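Local atomic coordinates of beta-ketothiolase BktB (Ralstonia eutropha, PDB entry 4NZS), a protein that catalyses the condensation of acetyl-CoA with propionyl-CoA or a second acetyl-CoA into beta-ketoacyl-CoA, supplying precursors for polyhydroxyalkanoate synthesis. Residues Glu42-Ala47 against Ala262-Glu267; Ser50-Gly55 against Gly81-Ala86. One frame throughout, in Å; residues are numbered along the deposited sequence.

Contact 1. Residues Glu42-Ala47 against Ala262-Glu267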
ATOM      1  N   GLU A  42     -20.927  20.631 -21.464  1.00 46.68           N
ATOM      2  CA  GLU A  42     -21.693  21.849 -21.262  1.00 49.37           C
ATOM      3  C   GLU A  42     -21.250  23.063 -22.087  1.00 49.96           C
ATOM      4  O   GLU A  42     -22.073  23.869 -22.548  1.00 54.63           O
ATOM      5  CB  GLU A  42     -21.712  22.242 -19.801  1.00 53.06           C
ATOM      6  CG  GLU A  42     -23.008  22.913 -19.432  1.00 60.49           C
ATOM      7  CD  GLU A  42     -24.172  21.989 -19.727  1.00 65.94           C
ATOM      8  OE1 GLU A  42     -24.589  21.949 -20.907  1.00 69.08           O
ATOM      9  OE2 GLU A  42     -24.628  21.282 -18.797  1.00 59.28           O
ATOM     10  N   ALA A  43     -19.957  23.220 -22.272  1.00 43.80           N
ATOM     11  CA  ALA A  43     -19.475  24.389 -22.943  1.00 41.90           C
ATOM     12  C   ALA A  43     -19.798  24.299 -24.420  1.00 42.12           C
ATOM     13  O   ALA A  43     -19.867  25.295 -25.097  1.00 44.03           O
ATOM     14  CB  ALA A  43     -17.973  24.541 -22.715  1.00 46.97           C
ATOM     15  N   LEU A  44     -19.963  23.094 -24.937  1.00 48.33           N
ATOM     16  CA  LEU A  44     -20.433  22.937 -26.315  1.00 52.49           C
ATOM     17  C   LEU A  44     -21.867  23.450 -26.494  1.00 52.66           C
ATOM     18  O   LEU A  44     -22.164  24.246 -27.380  1.00 45.71           O
ATOM     19  CB  LEU A  44     -20.353  21.464 -26.730  1.00 51.24           C
ATOM     20  CG  LEU A  44     -19.012  20.992 -27.319  1.00 51.31           C
ATOM     21  CD1 LEU A  44     -17.956  22.089 -27.507  1.00 44.22           C
ATOM     22  CD2 LEU A  44     -18.464  19.831 -26.498  1.00 51.32           C
ATOM     23  N   ALA A  45     -22.738  22.971 -25.619  1.00 59.71           N
ATOM     24  CA  ALA A  45     -24.129  23.353 -25.587  1.00 58.78           C
ATOM     25  C   ALA A  45     -24.323  24.856 -25.637  1.00 54.07           C
ATOM     26  O   ALA A  45     -25.168  25.343 -26.367  1.00 59.52           O
ATOM     27  CB  ALA A  45     -24.771  22.784 -24.333  1.00 60.79           C
ATOM     28  N   ARG A  46     -23.609  25.584 -24.793  1.00 56.86           N
ATOM     29  CA  ARG A  46     -23.670  27.041 -24.793  1.00 55.11           C
ATOM     30  C   ARG A  46     -23.108  27.625 -26.060  1.00 57.30           C
ATOM     31  O   ARG A  46     -23.613  28.588 -26.598  1.00 64.68           O
ATOM     32  CB  ARG A  46     -22.957  27.621 -23.587  1.00 57.74           C
ATOM     33  CG  ARG A  46     -23.272  26.891 -22.306  1.00 61.75           C
ATOM     34  CD  ARG A  46     -23.991  27.765 -21.301  1.00 68.24           C
ATOM     35  NE  ARG A  46     -24.143  27.053 -20.043  1.00 75.52           N
ATOM     36  CZ  ARG A  46     -25.170  27.185 -19.219  1.00 80.26           C
ATOM     37  NH1 ARG A  46     -26.151  28.023 -19.505  1.00 79.17           N
ATOM     38  NH2 ARG A  46     -25.208  26.479 -18.102  1.00 76.47           N
ATOM     39  N   ALA A  47     -22.033  27.031 -26.530  1.00 54.15           N
ATOM     40  CA  ALA A  47     -21.422  27.458 -27.759  1.00 55.21           C
ATOM     41  C   ALA A  47     -22.301  27.053 -28.921  1.00 53.83           C
ATOM     42  O   ALA A  47     -22.054  27.433 -30.050  1.00 46.37           O
ATOM     43  CB  ALA A  47     -20.042  26.860 -27.897  1.00 58.50           C
ATOM     44  N   ALA A 262     -14.067  24.754 -18.688  1.00 44.97           N
ATOM     45  CA  ALA A 262     -13.731  24.795 -20.128  1.00 51.40           C
ATOM     46  C   ALA A 262     -14.176  26.061 -20.854  1.00 54.58           C
ATOM     47  O   ALA A 262     -15.161  26.715 -20.498  1.00 54.59           O
ATOM     48  CB  ALA A 262     -14.283  23.575 -20.850  1.00 50.38           C
ATOM     49  N   VAL A 263     -13.416  26.406 -21.881  1.00 52.17           N
ATOM     50  CA  VAL A 263     -13.858  27.418 -22.804  1.00 49.35           C
ATOM     51  C   VAL A 263     -13.889  26.785 -24.165  1.00 48.34           C
ATOM     52  O   VAL A 263     -12.981  25.998 -24.503  1.00 43.67           O
ATOM     53  CB  VAL A 263     -12.949  28.648 -22.838  1.00 40.07           C
ATOM     54  CG1 VAL A 263     -12.663  29.110 -21.427  1.00 43.31           C
ATOM     55  CG2 VAL A 263     -11.671  28.372 -23.619  1.00 39.22           C
ATOM     56  N   VAL A 264     -14.930  27.117 -24.936  1.00 46.13           N
ATOM     57  CA  VAL A 264     -14.872  26.833 -26.358  1.00 50.83           C
ATOM     58  C   VAL A 264     -14.319  28.041 -27.036  1.00 46.04           C
ATOM     59  O   VAL A 264     -14.727  29.138 -26.743  1.00 55.21           O
ATOM     60  CB  VAL A 264     -16.231  26.510 -26.973  1.00 52.79           C
ATOM     61  CG1 VAL A 264     -16.074  26.387 -28.487  1.00 55.62           C
ATOM     62  CG2 VAL A 264     -16.804  25.211 -26.384  1.00 55.13           C
ATOM     63  N   MET A 265     -13.382  27.835 -27.935  1.00 47.09           N
ATOM     64  CA  MET A 265     -12.836  28.938 -28.691  1.00 51.00           C
ATOM     65  C   MET A 265     -12.948  28.724 -30.168  1.00 53.47           C
ATOM     66  O   MET A 265     -13.248  27.626 -30.659  1.00 54.65           O
ATOM     67  CB  MET A 265     -11.380  29.119 -28.378  1.00 50.32           C
ATOM     68  CG  MET A 265     -11.092  29.901 -27.130  1.00 47.58           C
ATOM     69  SD  MET A 265      -9.435  29.349 -26.732  1.00 58.05           S
ATOM     70  CE  MET A 265      -9.041  30.464 -25.396  1.00 62.07           C
ATOM     71  N   MET A 266     -12.688  29.815 -30.864  1.00 56.40           N
ATOM     72  CA  MET A 266     -12.890  29.887 -32.278  1.00 56.86           C
ATOM     73  C   MET A 266     -12.016  30.926 -32.888  1.00 55.81           C
ATOM     74  O   MET A 266     -11.772  31.981 -32.290  1.00 51.81           O
ATOM     75  CB  MET A 266     -14.338  30.265 -32.581  1.00 57.67           C
ATOM     76  CG  MET A 266     -15.081  29.114 -33.192  1.00 60.04           C
ATOM     77  SD  MET A 266     -16.836  29.372 -33.454  1.00 67.57           S
ATOM     78  CE  MET A 266     -17.270  27.660 -33.798  1.00 67.72           C
ATOM     79  N   GLU A 267     -11.576  30.606 -34.099  1.00 64.01           N
ATOM     80  CA  GLU A 267     -11.210  31.618 -35.080  1.00 67.33           C
ATOM     81  C   GLU A 267     -12.430  32.554 -35.324  1.00 67.73           C
ATOM     82  O   GLU A 267     -13.523  32.115 -35.743  1.00 59.37           O
ATOM     83  CB  GLU A 267     -10.741  30.974 -36.402  1.00 67.54           C
ATOM     84  CG  GLU A 267      -9.548  31.656 -37.083  1.00 70.11           C
ATOM     85  CD  GLU A 267      -9.816  33.092 -37.500  1.00 73.40           C
ATOM     86  OE1 GLU A 267     -10.974  33.384 -37.907  1.00 66.02           O
ATOM     87  OE2 GLU A 267      -8.859  33.911 -37.418  1.00 74.06           O
TER
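V264 carries this contact: its CG2 methyl pushes against the helical residues A43 to A47 and meets three of them. It lies 3.3 Å from the carbonyl O of A43, 3.5 Å from CD1 of L44 and 3.9 Å from CB of A47. With CG1 anti to the backbone N (chi1 174°), CG2 is the branch aimed between A43 and A47, one turn apart, while CG1 rests against the A47 methyl. The L44 side chain leaves the helix on another side, then brings CD1 back to CG2, the two side chains crossing at about a right angle. The A43 carbonyl O, beside the V264 methyl, accepts from A47 N within the helix and from OG of S14. Toward A262 the fit is looser, with CB of A43 and CB of A262 4.2 Å apart. A45 and R46 are exposed, R46 running past V16. With alanines at A43, A47 and A262 facing the interface, the short axes come within 7.9 Å, crossing at -43°. This is helix-on-sheet packing in the N-terminal thiolase domain: helix 32-47 lies over strand 257-267, between strands 10-22 and 116-124, while V263 and M265 pack on helix 97-110 across the sheet.

Contact 2. Residues Ser50-Gly55 against Gly81-Ala86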
ATOM      1  N   SER A  50     -21.190  21.401 -32.164  1.00 54.99           N
ATOM      2  CA  SER A  50     -21.044  19.952 -32.173  1.00 53.30           C
ATOM      3  C   SER A  50     -19.652  19.542 -31.763  1.00 56.81           C
ATOM      4  O   SER A  50     -18.724  20.314 -31.897  1.00 62.99           O
ATOM      5  CB  SER A  50     -21.357  19.376 -33.553  1.00 49.67           C
ATOM      6  OG  SER A  50     -21.407  17.963 -33.523  1.00 48.51           O
ATOM      7  N   GLY A  51     -19.510  18.317 -31.273  1.00 57.70           N
ATOM      8  CA  GLY A  51     -18.213  17.793 -30.912  1.00 51.14           C
ATOM      9  C   GLY A  51     -17.534  17.454 -32.188  1.00 50.97           C
ATOM     10  O   GLY A  51     -16.319  17.565 -32.299  1.00 55.62           O
ATOM     11  N   ASP A  52     -18.315  17.093 -33.191  1.00 48.64           N
ATOM     12  CA  ASP A  52     -17.720  16.723 -34.462  1.00 51.66           C
ATOM     13  C   ASP A  52     -16.845  17.821 -35.031  1.00 54.19           C
ATOM     14  O   ASP A  52     -15.892  17.553 -35.754  1.00 48.09           O
ATOM     15  CB  ASP A  52     -18.784  16.341 -35.472  1.00 52.40           C
ATOM     16  CG  ASP A  52     -19.529  15.114 -35.060  1.00 52.76           C
ATOM     17  OD1 ASP A  52     -18.913  14.045 -35.084  1.00 50.59           O
ATOM     18  OD2 ASP A  52     -20.711  15.224 -34.687  1.00 61.27           O
ATOM     19  N   ASP A  53     -17.153  19.059 -34.682  1.00 60.79           N
ATOM     20  CA  ASP A  53     -16.547  20.183 -35.351  1.00 65.03           C
ATOM     21  C   ASP A  53     -15.471  20.818 -34.461  1.00 68.24           C
ATOM     22  O   ASP A  53     -15.004  21.923 -34.758  1.00 68.10           O
ATOM     23  CB  ASP A  53     -17.643  21.186 -35.790  1.00 65.81           C
ATOM     24  CG  ASP A  53     -18.812  20.504 -36.549  1.00 64.53           C
ATOM     25  OD1 ASP A  53     -18.626  19.422 -37.144  1.00 66.72           O
ATOM     26  OD2 ASP A  53     -19.933  21.041 -36.538  1.00 63.48           O
ATOM     27  N   VAL A  54     -15.065  20.113 -33.390  1.00 68.43           N
ATOM     28  CA  VAL A  54     -13.868  20.494 -32.599  1.00 61.49           C
ATOM     29  C   VAL A  54     -12.675  19.739 -33.149  1.00 54.09           C
ATOM     30  O   VAL A  54     -12.837  18.597 -33.551  1.00 48.84           O
ATOM     31  CB  VAL A  54     -13.966  20.142 -31.092  1.00 58.50           C
ATOM     32  CG1 VAL A  54     -12.816  20.795 -30.332  1.00 60.71           C
ATOM     33  CG2 VAL A  54     -15.298  20.566 -30.495  1.00 53.87           C
ATOM     34  N   GLY A  55     -11.494  20.373 -33.157  1.00 53.36           N
ATOM     35  CA  GLY A  55     -10.254  19.768 -33.724  1.00 53.68           C
ATOM     36  C   GLY A  55      -8.981  19.826 -32.865  1.00 55.63           C
ATOM     37  O   GLY A  55      -7.890  19.497 -33.357  1.00 54.26           O
ATOM     38  N   GLY A  81     -18.313  14.308 -25.680  1.00 47.50           N
ATOM     39  CA  GLY A  81     -18.875  14.391 -27.020  1.00 50.67           C
ATOM     40  C   GLY A  81     -17.973  14.715 -28.212  1.00 51.35           C
ATOM     41  O   GLY A  81     -18.416  14.598 -29.363  1.00 52.52           O
ATOM     42  N   VAL A  82     -16.730  15.138 -27.960  1.00 51.34           N
ATOM     43  CA  VAL A  82     -15.808  15.554 -29.023  1.00 41.46           C
ATOM     44  C   VAL A  82     -15.348  14.391 -29.864  1.00 44.67           C
ATOM     45  O   VAL A  82     -15.192  13.286 -29.379  1.00 46.95           O
ATOM     46  CB  VAL A  82     -14.554  16.168 -28.430  1.00 41.62           C
ATOM     47  CG1 VAL A  82     -13.507  16.443 -29.515  1.00 39.23           C
ATOM     48  CG2 VAL A  82     -14.905  17.430 -27.646  1.00 41.22           C
ATOM     49  N   THR A  83     -15.100  14.619 -31.140  1.00 50.73           N
ATOM     50  CA  THR A  83     -14.663  13.513 -31.952  1.00 53.57           C
ATOM     51  C   THR A  83     -13.331  12.978 -31.530  1.00 53.41           C
ATOM     52  O   THR A  83     -12.384  13.686 -31.172  1.00 59.94           O
ATOM     53  CB  THR A  83     -14.555  13.809 -33.439  1.00 55.21           C
ATOM     54  OG1 THR A  83     -14.032  15.138 -33.610  1.00 59.12           O
ATOM     55  CG2 THR A  83     -15.907  13.632 -34.079  1.00 57.35           C
ATOM     56  N   ILE A  84     -13.345  11.666 -31.585  1.00 51.05           N
ATOM     57  CA  ILE A  84     -12.243  10.790 -31.531  1.00 42.53           C
ATOM     58  C   ILE A  84     -11.251  11.209 -32.616  1.00 39.04           C
ATOM     59  O   ILE A  84     -10.062  10.875 -32.550  1.00 36.17           O
ATOM     60  CB  ILE A  84     -12.868   9.373 -31.757  1.00 49.50           C
ATOM     61  CG1 ILE A  84     -12.325   8.325 -30.785  1.00 47.94           C
ATOM     62  CG2 ILE A  84     -12.789   8.927 -33.223  1.00 51.90           C
ATOM     63  CD1 ILE A  84     -13.411   7.413 -30.243  1.00 45.60           C
ATOM     64  N   ASN A  85     -11.742  11.905 -33.642  1.00 43.51           N
ATOM     65  CA  ASN A  85     -10.878  12.454 -34.706  1.00 46.61           C
ATOM     66  C   ASN A  85     -10.071  13.682 -34.251  1.00 45.42           C
ATOM     67  O   ASN A  85      -9.276  14.216 -35.018  1.00 42.86           O
ATOM     68  CB  ASN A  85     -11.684  12.811 -35.977  1.00 48.52           C
ATOM     69  CG  ASN A  85     -12.526  11.632 -36.551  1.00 50.90           C
ATOM     70  OD1 ASN A  85     -12.377  10.462 -36.188  1.00 48.99           O
ATOM     71  ND2 ASN A  85     -13.429  11.972 -37.462  1.00 50.66           N
ATOM     72  N   ALA A  86     -10.255  14.098 -32.996  1.00 45.76           N
ATOM     73  CA  ALA A  86      -9.601  15.306 -32.433  1.00 46.74           C
ATOM     74  C   ALA A  86      -8.389  15.102 -31.451  1.00 46.10           C
ATOM     75  O   ALA A  86      -8.539  14.556 -30.345  1.00 45.50           O
ATOM     76  CB  ALA A  86     -10.669  16.134 -31.740  1.00 43.96           C
TER
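G51 and V82 bring their backbones together, CA to CA only 3.8 Å apart, where two loops of the thiolase N-terminal domain meet. Each loop contains a type I beta turn, G51 to V54 in one and T83 to A86 in the other; they precede strands 57-60 and 88-92, parallel neighbours in the sheet. G51, with no side chain, also brings its CA up to the carbonyl O of G81. The CA-H of G51 points almost straight at the O of G81, with CA and O 3.6 Å apart and 163° at the hydrogen.

The G51 carbonyl O does double duty: it closes its own turn by accepting from V54 N, and receives a second, weak hydrogen bond from T83 N at 3.4 Å.

T83 is the side chain to follow. Its CB heads for the other loop and forks there. OG1 sits between the backbone N and the carbonyl carbon (chi1 39°), 3.6 Å from the O of G51 and 3.7 Å from the O of V54. The CG2 branch instead lies 3.2 Å from OD1 of D52 and also meets the CA of D52. The D52 and T83 side chains cross at about a right angle on the more exposed side, where D52 lies.

Deeper in, V54 CB packs on V82 CG1, and A86 CB meets the V54 carbonyl O at 3.7 Å, with G55 CA next. An ST turn shapes the approach to G51: OG of S50 accepts a hydrogen bond from D52 N at 3.2 Å, with an N-H...O angle of 150°.

Contact 2 is nested within the long chain loop that contact 1 closes, and both lie on the same side of the chain's centre, the centre of contact 1 about 17 Å from it and that of contact 2 about 24 Å. Their own centres are about 12 Å apart. The two meet through packing of L44 CD1 on V54 CG2 at 4.3 Å, so the leucine of helix 32-47 that touches V264 also reaches the loop leading into strand 57-60. Contact 1 is fully buried, whereas in contact 2 D52 and G81 are exposed. Elsewhere in the 81-86 loop, I84 packs on P292 of the second subunit. Both contacts are structural packing away from the probable active-site residues C95, H355 and C385.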